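PDB 1T3Q: quinoline 2-oxidoreductase large subunit from Pseudomonas putida, which carries the molybdenum–pterin cytosine dinucleotide cofactor of a molybdenum hydroxylase of the xanthine dehydrogenase family that oxidises quinoline at C2. Local coordinates for residues Q215-W220 and L267-S272; E440-R445 and K454-G459. One frame throughout, in Å; residues are numbered along the deposited sequence.

Contact 1 (Q215-W220 and L267-S272); sequences QQLILW and LVCLLS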
loop_
_atom_site.group_PDB
_atom_site.type_symbol
_atom_site.label_atom_id
_atom_site.label_comp_id
_atom_site.label_asym_id
_atom_site.label_seq_id
_atom_site.Cartn_x
_atom_site.Cartn_y
_atom_site.Cartn_z
ATOM N N GLN B 215 1.035 -15.071 -7.920
ATOM C CA GLN B 215 2.438 -15.398 -8.159
ATOM C C GLN B 215 3.283 -14.132 -8.208
ATOM O O GLN B 215 4.361 -14.112 -8.803
ATOM C CB GLN B 215 2.590 -16.184 -9.465
ATOM C CG GLN B 215 2.029 -17.595 -9.394
ATOM C CD GLN B 215 1.992 -18.274 -10.747
ATOM O OE1 GLN B 215 3.019 -18.420 -11.412
ATOM N NE2 GLN B 215 0.802 -18.691 -11.167
ATOM N N GLN B 216 2.791 -13.072 -7.577
ATOM C CA GLN B 216 3.527 -11.817 -7.563
ATOM C C GLN B 216 4.243 -11.597 -6.234
ATOM O O GLN B 216 3.743 -11.962 -5.165
ATOM C CB GLN B 216 2.586 -10.647 -7.856
ATOM C CG GLN B 216 1.922 -10.743 -9.222
ATOM C CD GLN B 216 1.023 -9.563 -9.519
ATOM O OE1 GLN B 216 0.184 -9.184 -8.702
ATOM N NE2 GLN B 216 1.187 -8.979 -10.699
ATOM N N LEU B 217 5.423 -10.999 -6.324
ATOM C CA LEU B 217 6.249 -10.714 -5.162
ATOM C C LEU B 217 6.511 -9.223 -5.024
ATOM O O LEU B 217 6.887 -8.558 -5.994
ATOM C CB LEU B 217 7.596 -11.434 -5.290
ATOM C CG LEU B 217 8.731 -10.986 -4.356
ATOM C CD1 LEU B 217 8.423 -11.390 -2.915
ATOM C CD2 LEU B 217 10.043 -11.615 -4.804
ATOM N N ILE B 218 6.303 -8.698 -3.823
ATOM C CA ILE B 218 6.602 -7.295 -3.561
ATOM C C ILE B 218 7.696 -7.329 -2.505
ATOM O O ILE B 218 7.535 -7.958 -1.459
ATOM C CB ILE B 218 5.401 -6.517 -2.973
ATOM C CG1 ILE B 218 4.253 -6.463 -3.980
ATOM C CG2 ILE B 218 5.836 -5.095 -2.612
ATOM C CD1 ILE B 218 3.025 -5.723 -3.459
ATOM N N LEU B 219 8.816 -6.684 -2.793
ATOM C CA LEU B 219 9.917 -6.621 -1.851
ATOM C C LEU B 219 10.183 -5.177 -1.469
ATOM O O LEU B 219 10.601 -4.373 -2.309
ATOM C CB LEU B 219 11.195 -7.210 -2.456
ATOM C CG LEU B 219 12.464 -7.012 -1.612
ATOM C CD1 LEU B 219 12.326 -7.735 -0.276
ATOM C CD2 LEU B 219 13.674 -7.544 -2.376
ATOM N N TRP B 220 9.912 -4.849 -0.211
ATOM C CA TRP B 220 10.183 -3.514 0.311
ATOM C C TRP B 220 11.602 -3.622 0.844
ATOM O O TRP B 220 11.908 -4.538 1.598
ATOM C CB TRP B 220 9.262 -3.181 1.483
ATOM C CG TRP B 220 7.875 -2.788 1.115
ATOM C CD1 TRP B 220 7.401 -1.516 0.941
ATOM C CD2 TRP B 220 6.760 -3.663 0.935
ATOM N NE1 TRP B 220 6.053 -1.551 0.673
ATOM C CE2 TRP B 220 5.635 -2.856 0.664
ATOM C CE3 TRP B 220 6.603 -5.054 0.980
ATOM C CZ2 TRP B 220 4.362 -3.394 0.440
ATOM C CZ3 TRP B 220 5.336 -5.592 0.758
ATOM C CH2 TRP B 220 4.231 -4.761 0.491
ATOM N N LEU B 267 16.726 -13.807 0.932
ATOM C CA LEU B 267 16.135 -14.690 1.926
ATOM C C LEU B 267 14.698 -14.356 2.278
ATOM O O LEU B 267 13.860 -15.253 2.326
ATOM C CB LEU B 267 16.997 -14.728 3.188
ATOM C CG LEU B 267 18.322 -15.488 3.043
ATOM C CD1 LEU B 267 19.196 -15.238 4.255
ATOM C CD2 LEU B 267 18.045 -16.993 2.871
ATOM N N VAL B 268 14.382 -13.083 2.517
ATOM C CA VAL B 268 12.999 -12.771 2.861
ATOM C C VAL B 268 12.040 -13.130 1.733
ATOM O O VAL B 268 10.912 -13.545 1.986
ATOM C CB VAL B 268 12.807 -11.287 3.270
ATOM C CG1 VAL B 268 13.516 -11.035 4.594
ATOM C CG2 VAL B 268 13.346 -10.360 2.187
ATOM N N CYS B 269 12.488 -12.990 0.487
ATOM C CA CYS B 269 11.636 -13.336 -0.647
ATOM C C CYS B 269 11.393 -14.838 -0.653
ATOM O O CYS B 269 10.265 -15.295 -0.847
ATOM C CB CYS B 269 12.293 -12.921 -1.965
ATOM S SG CYS B 269 12.454 -11.130 -2.165
ATOM N N LEU B 270 12.460 -15.603 -0.442
ATOM C CA LEU B 270 12.357 -17.055 -0.419
ATOM C C LEU B 270 11.479 -17.505 0.743
ATOM O O LEU B 270 10.647 -18.393 0.595
ATOM C CB LEU B 270 13.750 -17.680 -0.290
ATOM C CG LEU B 270 14.688 -17.500 -1.489
ATOM C CD1 LEU B 270 16.049 -18.084 -1.166
ATOM C CD2 LEU B 270 14.095 -18.180 -2.716
ATOM N N LEU B 271 11.664 -16.873 1.895
ATOM C CA LEU B 271 10.897 -17.212 3.085
ATOM C C LEU B 271 9.419 -16.878 2.943
ATOM O O LEU B 271 8.556 -17.674 3.322
ATOM C CB LEU B 271 11.488 -16.499 4.304
ATOM C CG LEU B 271 12.856 -17.018 4.760
ATOM C CD1 LEU B 271 13.500 -16.032 5.726
ATOM C CD2 LEU B 271 12.683 -18.394 5.416
ATOM N N SER B 272 9.117 -15.703 2.398
ATOM C CA SER B 272 7.728 -15.318 2.228
ATOM C C SER B 272 7.042 -16.243 1.233
ATOM O O SER B 272 5.881 -16.607 1.413
ATOM C CB SER B 272 7.611 -13.873 1.744
ATOM O OG SER B 272 6.246 -13.543 1.549
#
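Cys269 sets its sulfur between the side chains of Leu217 and Leu219, two residues apart on strand 216-221, and so joins helix 263-275 to the face of a mixed beta-sheet. The nearer branch is Leu217 CD2, 3.6 Å from Cys269 SG and also in touch with Cys269 CB. From the other leucine, Leu219 CD2 lies 3.8 Å from Cys269 SG, with Leu219 CD1 almost as near. The CD1 methyl also reaches the preceding residue of the helix, where Leu219 CD1 meets Val268 CG2 at 3.7 Å; these two side chains cross at about a right angle. The sulfur gets its place from the first torsion of Cys269: SG stands opposite the carbonyl carbon (chi1 -66°), on a CB that already points at the strand. Leu219 has CG trans to the main-chain nitrogen (chi1 172°), and its branched end comes closer to the helix than its CB direction alone would bring it.

The segments run at 141° to each other, with axes 9.5 Å apart at closest approach. Backbone bonds to Leu243, Glu245 and Arg247 on one side and to Gln209 on the other hold the strand inside the sheet. Val233 of helix 226-237 packs against both leucines and Val229 against Leu219, while Val268 rests on Ala208 and Trp281. Ser272, one turn beyond Val268, hydrogen-bonds through OG to Tyr210 N of strand 205-211 and to Arg277 O, just past the helix's end. No hydrogen bond links the two segments, so their cohesion comes from dispersion and exclusion of water, with the thiol acting as an apolar group among buried methyls.

Contact 2 (E440-R445 and K454-G459); sequences EAFRQR and KYLGLG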
loop_
_atom_site.group_PDB
_atom_site.type_symbol
_atom_site.label_atom_id
_atom_site.label_comp_id
_atom_site.label_asym_id
_atom_site.label_seq_id
_atom_site.Cartn_x
_atom_site.Cartn_y
_atom_site.Cartn_z
ATOM N N GLU B 440 49.687 32.702 6.459
ATOM C CA GLU B 440 50.507 33.625 7.236
ATOM C C GLU B 440 49.991 33.674 8.670
ATOM O O GLU B 440 50.763 33.566 9.622
ATOM C CB GLU B 440 50.467 35.022 6.614
ATOM N N ALA B 441 48.679 33.826 8.821
ATOM C CA ALA B 441 48.072 33.875 10.144
ATOM C C ALA B 441 48.172 32.520 10.838
ATOM O O ALA B 441 48.358 32.451 12.052
ATOM C CB ALA B 441 46.616 34.301 10.039
ATOM N N PHE B 442 48.041 31.440 10.072
ATOM C CA PHE B 442 48.133 30.109 10.660
ATOM C C PHE B 442 49.510 29.892 11.275
ATOM O O PHE B 442 49.629 29.348 12.370
ATOM C CB PHE B 442 47.892 29.018 9.614
ATOM C CG PHE B 442 48.213 27.644 10.116
ATOM C CD1 PHE B 442 47.401 27.029 11.064
ATOM C CD2 PHE B 442 49.378 26.999 9.714
ATOM C CE1 PHE B 442 47.747 25.799 11.609
ATOM C CE2 PHE B 442 49.732 25.765 10.255
ATOM C CZ PHE B 442 48.914 25.165 11.205
ATOM N N ARG B 443 50.548 30.308 10.554
ATOM C CA ARG B 443 51.926 30.163 11.016
ATOM C C ARG B 443 52.111 30.887 12.348
ATOM O O ARG B 443 52.852 30.434 13.220
ATOM C CB ARG B 443 52.886 30.744 9.972
ATOM N N GLN B 444 51.422 32.014 12.489
ATOM C CA GLN B 444 51.488 32.828 13.695
ATOM C C GLN B 444 50.777 32.080 14.824
ATOM O O GLN B 444 51.283 31.983 15.941
ATOM C CB GLN B 444 50.810 34.177 13.425
ATOM C CG GLN B 444 51.270 35.336 14.294
ATOM N N ARG B 445 49.603 31.541 14.513
ATOM C CA ARG B 445 48.816 30.794 15.484
ATOM C C ARG B 445 49.538 29.503 15.882
ATOM O O ARG B 445 49.518 29.102 17.044
ATOM C CB ARG B 445 47.442 30.472 14.889
ATOM C CG ARG B 445 46.549 29.626 15.779
ATOM C CD ARG B 445 45.251 29.274 15.068
ATOM N NE ARG B 445 44.565 28.167 15.725
ATOM C CZ ARG B 445 43.494 27.547 15.235
ATOM N NH1 ARG B 445 42.976 27.927 14.073
ATOM N NH2 ARG B 445 42.948 26.537 15.904
ATOM N N LYS B 454 50.799 22.633 22.624
ATOM C CA LYS B 454 49.843 22.190 21.613
ATOM C C LYS B 454 50.515 22.155 20.245
ATOM O O LYS B 454 51.213 23.094 19.862
ATOM C CB LYS B 454 48.649 23.145 21.557
ATOM C CG LYS B 454 47.896 23.313 22.871
ATOM C CD LYS B 454 47.106 22.068 23.229
ATOM C CE LYS B 454 46.202 22.327 24.427
ATOM N NZ LYS B 454 45.305 21.173 24.691
ATOM N N TYR B 455 50.302 21.069 19.511
ATOM C CA TYR B 455 50.876 20.918 18.179
ATOM C C TYR B 455 49.792 21.244 17.153
ATOM O O TYR B 455 48.838 20.488 16.991
ATOM C CB TYR B 455 51.361 19.482 17.979
ATOM C CG TYR B 455 52.433 19.041 18.955
ATOM C CD1 TYR B 455 52.521 17.711 19.362
ATOM C CD2 TYR B 455 53.375 19.944 19.448
ATOM C CE1 TYR B 455 53.524 17.288 20.238
ATOM C CE2 TYR B 455 54.379 19.535 20.320
ATOM C CZ TYR B 455 54.449 18.206 20.710
ATOM O OH TYR B 455 55.446 17.800 21.569
ATOM N N LEU B 456 49.933 22.373 16.466
ATOM C CA LEU B 456 48.944 22.774 15.476
ATOM C C LEU B 456 49.452 22.401 14.089
ATOM O O LEU B 456 50.635 22.560 13.795
ATOM C CB LEU B 456 48.705 24.283 15.565
ATOM C CG LEU B 456 47.328 24.797 15.146
ATOM C CD1 LEU B 456 46.261 24.249 16.094
ATOM C CD2 LEU B 456 47.329 26.320 15.177
ATOM N N GLY B 457 48.560 21.900 13.241
ATOM C CA GLY B 457 48.967 21.507 11.905
ATOM C C GLY B 457 47.934 21.822 10.839
ATOM O O GLY B 457 46.732 21.733 11.080
ATOM N N LEU B 458 48.416 22.203 9.661
ATOM C CA LEU B 458 47.559 22.521 8.532
ATOM C C LEU B 458 47.709 21.413 7.504
ATOM O O LEU B 458 48.825 21.017 7.179
ATOM C CB LEU B 458 47.984 23.849 7.897
ATOM C CG LEU B 458 47.303 24.192 6.566
ATOM C CD1 LEU B 458 45.820 24.434 6.790
ATOM C CD2 LEU B 458 47.955 25.430 5.961
ATOM N N GLY B 459 46.586 20.916 6.999
ATOM C CA GLY B 459 46.629 19.863 6.003
ATOM C C GLY B 459 45.887 20.299 4.758
ATOM O O GLY B 459 44.808 20.886 4.851
#
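Phe442 of helix 439-450 points its ring at strand 454-467, with the CZ end toward the backbone. The helix and the strand that follows it run antiparallel, 162° apart, in an alpha-beta unit, the helix packing on an edge strand, within this chain, of a mixed four-stranded sheet. Leu458 CB sits over one face of the ring, a CH-pi contact 3.8 Å from the centroid and displaced toward the rim. The ring's far end meets the main chain, with Phe442 CZ 3.4 Å from Leu458 N and close to Gly457 C. Leu456 slides past the ring in the opposite sense, placing its CD2 3.6 Å from Phe442 CE1. A chi1 of 170° swings the ring away from the main-chain nitrogen and out between these two leucines. Cut back to an alanine, this position would probably leave a gap beside the Leu458 methylene and Leu456 CD2 without its aromatic neighbour.

Ile645, on the adjacent strand 636-649, adjoins both Phe442 and Leu458, and Leu458 N donates a hydrogen bond to Asp759 of helix 744-761. Arg445, one turn after Phe442, crosses Leu456 at about a right angle with its chain extended from CG to NE. Its guanidinium is secured beyond the leucine by a salt bridge from NH1 to Asp659 and a hydrogen bond from NH2 to Thr658. Along the way Leu456 CD2 lies 3.4 Å from both Arg445 CG and Arg445 NE, a methyl lodged against the arginine stem.

Along the chain, strand 216-221 comes first; the polypeptide then passes through helix 226-237 and strand 244-247 before helix 263-275 returns to close contact 1 across 46 intervening residues. Contact 2 opens only later, when helix 439-450 turns through a short connection into strand 454-467, with eight residues between its segments. The two are therefore in series, neither enclosing nor crossing the other. Both segments of contact 1 belong to the first molybdopterin cofactor-binding region, though their mixed beta-sheet also takes in strands of the a/b hammerhead domain; those of contact 2 belong to the second such region. Their centres lie about 58 Å apart, on opposite sides of the chain's centre, and they do not touch.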